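Nrps/pks (Streptomyces albus, PDB 4OPE) probably catalyses the decarboxylative condensation that extends a polyketide chain, as a ketosynthase domain of the AT-less oxazolomycin synthase. Local coordinates at residues F230-D235 and A379-P384; R35-E40 and S347-A352; I340-V345 and F393-D398. All coordinates share one frame; numbering follows the deposited sequence.

Contact 1: F230-D235 and A379-P384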
loop_
_atom_site.group_PDB
_atom_site.type_symbol
_atom_site.label_atom_id
_atom_site.label_comp_id
_atom_site.label_asym_id
_atom_site.label_seq_id
_atom_site.Cartn_x
_atom_site.Cartn_y
_atom_site.Cartn_z
ATOM N N PHE A 230 -15.069 -17.488 -18.053
ATOM C CA PHE A 230 -15.840 -18.726 -18.018
ATOM C C PHE A 230 -16.296 -19.261 -19.360
ATOM O O PHE A 230 -17.245 -20.038 -19.445
ATOM C CB PHE A 230 -17.017 -18.571 -17.088
ATOM C CG PHE A 230 -16.637 -17.980 -15.806
ATOM C CD1 PHE A 230 -15.898 -18.711 -14.915
ATOM C CD2 PHE A 230 -16.947 -16.675 -15.511
ATOM C CE1 PHE A 230 -15.485 -18.152 -13.702
ATOM C CE2 PHE A 230 -16.561 -16.121 -14.322
ATOM C CZ PHE A 230 -15.805 -16.854 -13.416
ATOM N N GLY A 231 -15.578 -18.902 -20.400
ATOM C CA GLY A 231 -15.913 -19.378 -21.730
ATOM C C GLY A 231 -14.904 -20.367 -22.252
ATOM O O GLY A 231 -13.793 -20.459 -21.751
ATOM N N GLU A 232 -15.281 -21.050 -23.311
ATOM C CA GLU A 232 -14.410 -22.045 -23.944
ATOM C C GLU A 232 -13.168 -21.461 -24.588
ATOM O O GLU A 232 -13.234 -20.395 -25.171
ATOM C CB GLU A 232 -15.204 -22.773 -24.997
ATOM C CG GLU A 232 -14.683 -24.127 -25.443
ATOM C CD GLU A 232 -15.457 -24.557 -26.679
ATOM O OE1 GLU A 232 -15.500 -23.749 -27.646
ATOM O OE2 GLU A 232 -16.087 -25.634 -26.664
ATOM N N GLY A 233 -12.041 -22.174 -24.429
ATOM C CA GLY A 233 -10.751 -21.856 -25.044
ATOM C C GLY A 233 -10.048 -20.599 -24.604
ATOM O O GLY A 233 -9.258 -20.001 -25.378
ATOM N N GLY A 234 -10.320 -20.157 -23.369
ATOM C CA GLY A 234 -9.613 -19.012 -22.812
ATOM C C GLY A 234 -8.219 -19.449 -22.421
ATOM O O GLY A 234 -8.083 -20.401 -21.652
ATOM N N ASP A 235 -7.201 -18.745 -22.921
ATOM C CA ASP A 235 -5.798 -19.116 -22.684
ATOM C C ASP A 235 -4.954 -17.959 -22.167
ATOM O O ASP A 235 -3.766 -17.835 -22.518
ATOM C CB ASP A 235 -5.170 -19.714 -23.955
ATOM C CG ASP A 235 -5.012 -18.702 -25.083
ATOM O OD1 ASP A 235 -5.307 -17.517 -24.882
ATOM O OD2 ASP A 235 -4.578 -19.075 -26.189
ATOM N N ALA A 379 -18.445 -15.978 -23.957
ATOM C CA ALA A 379 -18.716 -17.307 -23.441
ATOM C C ALA A 379 -19.940 -17.880 -24.110
ATOM O O ALA A 379 -20.758 -18.541 -23.467
ATOM C CB ALA A 379 -18.897 -17.284 -21.940
ATOM N N GLU A 380 -20.037 -17.654 -25.414
ATOM C CA GLU A 380 -21.132 -18.228 -26.206
ATOM C C GLU A 380 -21.188 -19.708 -25.940
ATOM O O GLU A 380 -22.279 -20.262 -25.781
ATOM C CB GLU A 380 -20.976 -17.963 -27.709
ATOM C CG GLU A 380 -20.839 -16.479 -28.071
ATOM C CD GLU A 380 -19.403 -15.907 -27.898
ATOM O OE1 GLU A 380 -18.497 -16.568 -27.308
ATOM O OE2 GLU A 380 -19.190 -14.760 -28.349
ATOM N N ARG A 381 -20.006 -20.335 -25.873
ATOM C CA ARG A 381 -19.884 -21.698 -25.342
ATOM C C ARG A 381 -19.117 -21.602 -24.038
ATOM O O ARG A 381 -18.093 -20.946 -23.942
ATOM C CB ARG A 381 -19.150 -22.615 -26.302
ATOM C CG ARG A 381 -19.703 -22.619 -27.711
ATOM C CD ARG A 381 -18.862 -23.404 -28.710
ATOM N NE ARG A 381 -18.490 -24.755 -28.272
ATOM C CZ ARG A 381 -19.349 -25.750 -28.062
ATOM N NH1 ARG A 381 -20.651 -25.569 -28.227
ATOM N NH2 ARG A 381 -18.915 -26.949 -27.690
ATOM N N LEU A 382 -19.626 -22.260 -23.022
ATOM C CA LEU A 382 -18.995 -22.208 -21.736
ATOM C C LEU A 382 -17.752 -23.009 -21.719
ATOM O O LEU A 382 -17.578 -23.927 -22.497
ATOM C CB LEU A 382 -19.885 -22.813 -20.686
ATOM C CG LEU A 382 -21.084 -21.994 -20.243
ATOM C CD1 LEU A 382 -21.633 -22.740 -19.036
ATOM C CD2 LEU A 382 -20.744 -20.545 -19.893
ATOM N N ASN A 383 -16.890 -22.679 -20.783
ATOM C CA ASN A 383 -15.801 -23.544 -20.455
ATOM C C ASN A 383 -16.414 -24.804 -19.926
ATOM O O ASN A 383 -17.120 -24.759 -18.930
ATOM C CB ASN A 383 -14.960 -22.893 -19.391
ATOM C CG ASN A 383 -13.817 -23.734 -18.945
ATOM O OD1 ASN A 383 -13.887 -24.936 -18.963
ATOM N ND2 ASN A 383 -12.765 -23.082 -18.481
ATOM N N PRO A 384 -16.147 -25.938 -20.585
ATOM C CA PRO A 384 -16.762 -27.203 -20.207
ATOM C C PRO A 384 -16.177 -27.818 -18.974
ATOM O O PRO A 384 -16.793 -28.729 -18.450
ATOM C CB PRO A 384 -16.477 -28.101 -21.400
ATOM C CG PRO A 384 -15.222 -27.575 -21.949
ATOM C CD PRO A 384 -15.222 -26.097 -21.710
HETATM O O HOH W 1 -12.500 -20.123 -19.217
#

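Contact 2: R35-E40 and S347-A352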
loop_
_atom_site.group_PDB
_atom_site.type_symbol
_atom_site.label_atom_id
_atom_site.label_comp_id
_atom_site.label_asym_id
_atom_site.label_seq_id
_atom_site.Cartn_x
_atom_site.Cartn_y
_atom_site.Cartn_z
ATOM N N ARG A 35 -20.391 -4.291 -25.422
ATOM C CA ARG A 35 -19.365 -3.844 -26.326
ATOM C C ARG A 35 -18.006 -4.403 -26.012
ATOM O O ARG A 35 -17.564 -4.418 -24.880
ATOM C CB ARG A 35 -19.280 -2.340 -26.307
ATOM C CG ARG A 35 -18.205 -1.747 -27.207
ATOM C CD ARG A 35 -18.340 -0.232 -27.126
ATOM N NE ARG A 35 -17.578 0.447 -28.148
ATOM C CZ ARG A 35 -17.376 1.757 -28.213
ATOM N NH1 ARG A 35 -17.885 2.559 -27.287
ATOM N NH2 ARG A 35 -16.642 2.269 -29.204
ATOM N N ASP A 36 -17.319 -4.830 -27.060
ATOM C CA ASP A 36 -15.986 -5.349 -26.917
ATOM C C ASP A 36 -15.082 -4.187 -27.141
ATOM O O ASP A 36 -15.008 -3.689 -28.255
ATOM C CB ASP A 36 -15.729 -6.418 -27.947
ATOM C CG ASP A 36 -14.343 -6.998 -27.842
ATOM O OD1 ASP A 36 -13.483 -6.424 -27.109
ATOM O OD2 ASP A 36 -14.134 -8.046 -28.497
ATOM N N CYS A 37 -14.396 -3.756 -26.079
ATOM C CA CYS A 37 -13.603 -2.526 -26.093
ATOM C C CYS A 37 -12.105 -2.749 -26.301
ATOM O O CYS A 37 -11.305 -1.815 -26.177
ATOM C CB CYS A 37 -13.833 -1.770 -24.785
ATOM S SG CYS A 37 -15.584 -1.453 -24.455
ATOM N N VAL A 38 -11.708 -3.975 -26.614
ATOM C CA VAL A 38 -10.300 -4.276 -26.784
ATOM C C VAL A 38 -9.802 -3.915 -28.179
ATOM O O VAL A 38 -10.519 -4.060 -29.145
ATOM C CB VAL A 38 -10.027 -5.752 -26.488
ATOM C CG1 VAL A 38 -8.669 -6.122 -27.017
ATOM C CG2 VAL A 38 -10.115 -6.002 -24.981
ATOM N N GLU A 39 -8.566 -3.454 -28.269
ATOM C CA GLU A 39 -7.964 -3.003 -29.533
ATOM C C GLU A 39 -6.465 -3.352 -29.562
ATOM O O GLU A 39 -5.863 -3.674 -28.548
ATOM C CB GLU A 39 -8.092 -1.479 -29.722
ATOM C CG GLU A 39 -9.482 -0.926 -29.969
ATOM C CD GLU A 39 -10.069 -1.309 -31.322
ATOM O OE1 GLU A 39 -11.279 -1.010 -31.548
ATOM O OE2 GLU A 39 -9.342 -1.933 -32.146
ATOM N N GLU A 40 -5.896 -3.306 -30.761
ATOM C CA GLU A 40 -4.475 -3.465 -30.957
ATOM C C GLU A 40 -3.747 -2.315 -30.338
ATOM O O GLU A 40 -4.302 -1.243 -30.237
ATOM C CB GLU A 40 -4.127 -3.535 -32.433
ATOM C CG GLU A 40 -4.471 -4.892 -33.036
ATOM C CD GLU A 40 -3.949 -5.096 -34.463
ATOM O OE1 GLU A 40 -2.996 -4.360 -34.877
ATOM O OE2 GLU A 40 -4.502 -6.011 -35.146
ATOM N N SER A 347 -14.482 -9.302 -19.478
ATOM C CA SER A 347 -14.800 -9.887 -20.780
ATOM C C SER A 347 -15.040 -8.797 -21.817
ATOM O O SER A 347 -14.854 -9.004 -23.022
ATOM C CB SER A 347 -15.995 -10.795 -20.661
ATOM O OG SER A 347 -17.166 -10.063 -20.293
ATOM N N GLY A 348 -15.363 -7.606 -21.358
ATOM C CA GLY A 348 -15.545 -6.476 -22.242
ATOM C C GLY A 348 -14.388 -5.517 -22.411
ATOM O O GLY A 348 -14.072 -5.106 -23.538
ATOM N N ILE A 349 -13.749 -5.144 -21.305
ATOM C CA ILE A 349 -12.613 -4.212 -21.368
ATOM C C ILE A 349 -11.258 -4.841 -21.164
ATOM O O ILE A 349 -10.265 -4.189 -21.379
ATOM C CB ILE A 349 -12.722 -3.116 -20.283
ATOM C CG1 ILE A 349 -12.734 -3.714 -18.886
ATOM C CG2 ILE A 349 -14.008 -2.343 -20.451
ATOM C CD1 ILE A 349 -12.493 -2.691 -17.827
ATOM N N GLY A 350 -11.201 -6.059 -20.654
ATOM C CA GLY A 350 -9.917 -6.666 -20.326
ATOM C C GLY A 350 -9.592 -6.614 -18.854
ATOM O O GLY A 350 -10.376 -6.163 -18.069
ATOM N N HIS A 351 -8.419 -7.080 -18.497
ATOM C CA HIS A 351 -7.991 -7.159 -17.145
ATOM C C HIS A 351 -7.268 -5.868 -16.796
ATOM O O HIS A 351 -6.106 -5.708 -17.144
ATOM C CB HIS A 351 -7.018 -8.312 -17.053
ATOM C CG HIS A 351 -6.553 -8.629 -15.672
ATOM N ND1 HIS A 351 -6.747 -7.784 -14.612
ATOM C CD2 HIS A 351 -5.913 -9.713 -15.171
ATOM C CE1 HIS A 351 -6.221 -8.314 -13.517
ATOM N NE2 HIS A 351 -5.709 -9.484 -13.827
ATOM N N ALA A 352 -7.941 -4.955 -16.076
ATOM C CA ALA A 352 -7.377 -3.664 -15.745
ATOM C C ALA A 352 -6.399 -3.672 -14.570
ATOM O O ALA A 352 -6.086 -2.611 -14.016
ATOM C CB ALA A 352 -8.471 -2.666 -15.469
#

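Contact 3: I340-V345 and F393-D398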
loop_
_atom_site.group_PDB
_atom_site.type_symbol
_atom_site.label_atom_id
_atom_site.label_comp_id
_atom_site.label_asym_id
_atom_site.label_seq_id
_atom_site.Cartn_x
_atom_site.Cartn_y
_atom_site.Cartn_z
ATOM N N ILE A 340 -27.901 -17.895 -9.173
ATOM C CA ILE A 340 -27.164 -16.658 -9.034
ATOM C C ILE A 340 -26.461 -16.326 -10.324
ATOM O O ILE A 340 -25.646 -17.111 -10.801
ATOM C CB ILE A 340 -26.085 -16.777 -7.986
ATOM C CG1 ILE A 340 -26.717 -17.075 -6.641
ATOM C CG2 ILE A 340 -25.298 -15.481 -7.940
ATOM C CD1 ILE A 340 -25.712 -17.527 -5.610
ATOM N N PRO A 341 -26.781 -15.165 -10.909
ATOM C CA PRO A 341 -26.085 -14.796 -12.129
ATOM C C PRO A 341 -24.682 -14.317 -11.857
ATOM O O PRO A 341 -24.437 -13.667 -10.843
ATOM C CB PRO A 341 -26.944 -13.688 -12.736
ATOM C CG PRO A 341 -27.870 -13.290 -11.659
ATOM C CD PRO A 341 -28.066 -14.483 -10.794
ATOM N N ILE A 342 -23.779 -14.682 -12.765
ATOM C CA ILE A 342 -22.343 -14.443 -12.616
ATOM C C ILE A 342 -21.831 -13.874 -13.947
ATOM O O ILE A 342 -22.386 -14.183 -15.005
ATOM C CB ILE A 342 -21.625 -15.742 -12.328
ATOM C CG1 ILE A 342 -20.183 -15.498 -11.950
ATOM C CG2 ILE A 342 -21.600 -16.628 -13.565
ATOM C CD1 ILE A 342 -19.518 -16.708 -11.345
ATOM N N GLY A 343 -20.810 -13.017 -13.875
ATOM C CA GLY A 343 -20.243 -12.341 -15.040
ATOM C C GLY A 343 -18.965 -11.636 -14.659
ATOM O O GLY A 343 -18.584 -11.615 -13.494
ATOM N N SER A 344 -18.282 -11.067 -15.651
ATOM C CA SER A 344 -17.063 -10.329 -15.406
ATOM C C SER A 344 -16.884 -9.207 -16.377
ATOM O O SER A 344 -16.820 -9.434 -17.591
ATOM C CB SER A 344 -15.833 -11.217 -15.494
ATOM O OG SER A 344 -14.622 -10.472 -15.217
ATOM N N VAL A 345 -16.690 -8.010 -15.830
ATOM C CA VAL A 345 -16.310 -6.849 -16.600
ATOM C C VAL A 345 -15.078 -7.028 -17.491
ATOM O O VAL A 345 -14.939 -6.363 -18.505
ATOM C CB VAL A 345 -16.101 -5.642 -15.656
ATOM C CG1 VAL A 345 -14.800 -5.754 -14.877
ATOM C CG2 VAL A 345 -16.189 -4.309 -16.427
ATOM N N PHE A 393 -24.615 -21.000 -10.248
ATOM C CA PHE A 393 -24.211 -19.870 -11.071
ATOM C C PHE A 393 -24.615 -20.036 -12.502
ATOM O O PHE A 393 -24.497 -21.080 -13.034
ATOM C CB PHE A 393 -22.685 -19.643 -10.971
ATOM C CG PHE A 393 -22.209 -19.575 -9.551
ATOM C CD1 PHE A 393 -22.473 -18.461 -8.777
ATOM C CD2 PHE A 393 -21.583 -20.647 -8.970
ATOM C CE1 PHE A 393 -22.091 -18.404 -7.454
ATOM C CE2 PHE A 393 -21.216 -20.608 -7.642
ATOM C CZ PHE A 393 -21.468 -19.481 -6.878
ATOM N N ARG A 394 -25.085 -18.980 -13.123
ATOM C CA ARG A 394 -25.340 -18.977 -14.552
ATOM C C ARG A 394 -24.718 -17.728 -15.158
ATOM O O ARG A 394 -24.881 -16.621 -14.661
ATOM C CB ARG A 394 -26.850 -19.019 -14.859
ATOM C CG ARG A 394 -27.566 -20.256 -14.324
ATOM C CD ARG A 394 -27.173 -21.601 -14.980
ATOM N NE ARG A 394 -27.890 -22.717 -14.327
ATOM C CZ ARG A 394 -27.439 -23.470 -13.312
ATOM N NH1 ARG A 394 -26.213 -23.336 -12.800
ATOM N NH2 ARG A 394 -28.239 -24.395 -12.811
ATOM N N LEU A 395 -23.983 -17.936 -16.225
ATOM C CA LEU A 395 -23.307 -16.877 -16.859
ATOM C C LEU A 395 -24.377 -15.971 -17.416
ATOM O O LEU A 395 -25.307 -16.398 -18.005
ATOM C CB LEU A 395 -22.355 -17.414 -17.922
ATOM C CG LEU A 395 -21.025 -16.722 -18.210
ATOM C CD1 LEU A 395 -21.159 -15.923 -19.477
ATOM C CD2 LEU A 395 -20.492 -15.830 -17.094
ATOM N N GLN A 396 -24.239 -14.691 -17.166
ATOM C CA GLN A 396 -25.175 -13.724 -17.629
ATOM C C GLN A 396 -24.710 -13.230 -18.970
ATOM O O GLN A 396 -23.866 -12.358 -19.043
ATOM C CB GLN A 396 -25.213 -12.580 -16.637
ATOM C CG GLN A 396 -26.232 -11.530 -16.989
ATOM C CD GLN A 396 -27.627 -12.047 -16.888
ATOM O OE1 GLN A 396 -28.011 -12.655 -15.901
ATOM N NE2 GLN A 396 -28.382 -11.823 -17.906
ATOM N N ARG A 397 -25.285 -13.777 -20.028
ATOM C CA ARG A 397 -24.846 -13.486 -21.368
ATOM C C ARG A 397 -25.710 -12.492 -22.059
ATOM O O ARG A 397 -25.360 -12.040 -23.132
ATOM C CB ARG A 397 -24.875 -14.755 -22.198
ATOM C CG ARG A 397 -23.992 -15.875 -21.667
ATOM C CD ARG A 397 -23.858 -16.964 -22.729
ATOM N NE ARG A 397 -24.636 -18.121 -22.349
ATOM C CZ ARG A 397 -24.173 -19.336 -22.206
ATOM N NH1 ARG A 397 -22.899 -19.610 -22.448
ATOM N NH2 ARG A 397 -25.002 -20.288 -21.827
ATOM N N ASP A 398 -26.852 -12.154 -21.480
ATOM C CA ASP A 398 -27.770 -11.229 -22.134
ATOM C C ASP A 398 -28.149 -10.062 -21.240
ATOM O O ASP A 398 -28.238 -10.213 -20.024
ATOM C CB ASP A 398 -29.033 -11.978 -22.556
ATOM C CG ASP A 398 -28.800 -12.876 -23.758
ATOM O OD1 ASP A 398 -28.184 -12.386 -24.742
ATOM O OD2 ASP A 398 -29.237 -14.061 -23.723
#

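Contact 1: F230-D235 and A379-P384
A single beta bridge between G231 and L382 ties two loops of the ketosynthase domain together. Two backbone bonds make it. N383 N donates to F230 O at 3.0 Å, in an almost straight bond. E232 N donates to R381 O at 2.9 Å. Beside the bridge, A379 CB lies 3.7 Å from G231 CA; a side chain on G231 would run into A379. At the outer edge E232 and R381 run side by side and form a salt bridge. With chi1 at -160°, CG of E232 points away from the backbone N, and the extended chain carries the carboxylate alongside R381. NE of R381 reaches OE2 of E232 at 3.0 Å from the syn side, tilted out of the carboxylate plane, while the bond from NH2 is weak. The two planes are 57° apart, so the groups do not pair flat. With an alanine here in place of E232, the R381 guanidinium is likely to lose this mate and be freer to turn. A water joins the other flank, giving to G231 O at 2.9 Å and accepting from N383 ND2 at 3.1 Å. N383 OD1 is held by H385 N. F230 turns instead to helix 318-329 and L395. G231 also opens a type II turn that ends at G234, so the pairing is that of an isolated beta bridge with a beta turn.

Contact 2: R35-E40 and S347-A352
G348 O accepts from C37 N at 2.9 Å, and this bond joins the two segments. The carbonyl belongs to the end of the short helix 346-349. The donor lies in an Asx turn, in which D36 OD1 takes the N-H of V38 at 3.1 Å. The bond is nearly straight, at 169°, and reaches OD1 from the anti side, tilted out of the carboxylate plane. Chi1 of 180° sets the D36 carboxylate beside its own carbonyl carbon, on the way to the following residues, where OD1 meets V38 N. The other oxygen, OD2, forms a salt bridge with R226, so this carboxylate has partners on both oxygens. The apolar part of the contact is thin. C37 CB approaches I349 CG2 at 4.4 Å, and I349 packs on A359 of helix 356-370. On the other segment, V38 also touches W66 of strand 66-67. G350 leaves the helix with positive phi. Beyond it, H351 touches C176; by family resemblance these are probably a histidine and the cysteine of the ketosynthase active site. The contact thus joins the loop after helix 24-33 to the turn that leads toward H351. V38 CG2 closes the contact, 4.0 Å from I349 O.

Contact 3: I340-V345 and F393-D398
I342 sits between F393 and L395 on one face of a pair of parallel strands. Its CG2 branch does the touching, 4.1 Å from F393 CB and 3.8 Å from L395 CD2. CG1 is anti to the backbone N (chi1 -171°), which places CG2 between the N and the carbonyl carbon, on the side of the neighbouring strand. I340 and F393 lie side by side on the same face and point the same way, with I340 CB 4.1 Å from F393 CD1. P341 and R394 occupy the other face. There P341 CB also meets the amide oxygen of Q396.

The backbones bond in the staggered way of parallel strands. R394 N donates to I340 O at 3.0 Å. I342 then reaches across twice. Its N gives to R394 O at 2.9 Å, and its O takes the N-H of Q396 at 2.9 Å. The short strand axes diverge by 46°.

At the polar edge R394 and Q396 each bond a carbonyl of their own segment. R394 NH1 donates to T391 O, and also to F393 O at 2.8 Å, from above the carbonyl plane. The Q396 chain bends at chi2, and its NE2 meets D398 O at 2.7 Å, in the carbonyl plane.

Strand 393-395 is the outermost strand of the large mixed sheet within this chain. Parallel pairing at this edge is consistent with the thiolase fold of ketosynthases. Strand 340-343 lies between it and strand 308-309, where the backbones of P341 and G343 hydrogen-bond to L308. Helices 346-349 and 356-370 and the short strand 372-373 come between the two strands in the chain. L373 of strand 372-373 packs on P341 and Q396.

The three contacts interleave along the chain, in the order 35-40, 230-235, 340-345, 347-352, 379-384, 393-398. Contacts 1 and 3 have centres 13 Å apart and touch: A379 CB packs on L395, and A379 O probably accepts a hydrogen bond from R397 NH1. The bridged loops of contact 1 therefore lie against the edge strand of contact 3. Contact 2 lies about 17 Å from contact 3, centre to centre; its segment 347-352 follows 340-345 almost directly, since strand 340-343 runs on toward helix 346-349. Contacts 1 and 2 do not touch; their nearest atoms are about 7 Å apart. Together they join distant parts of one ketosynthase domain, from the sheet edge to the turn before H351.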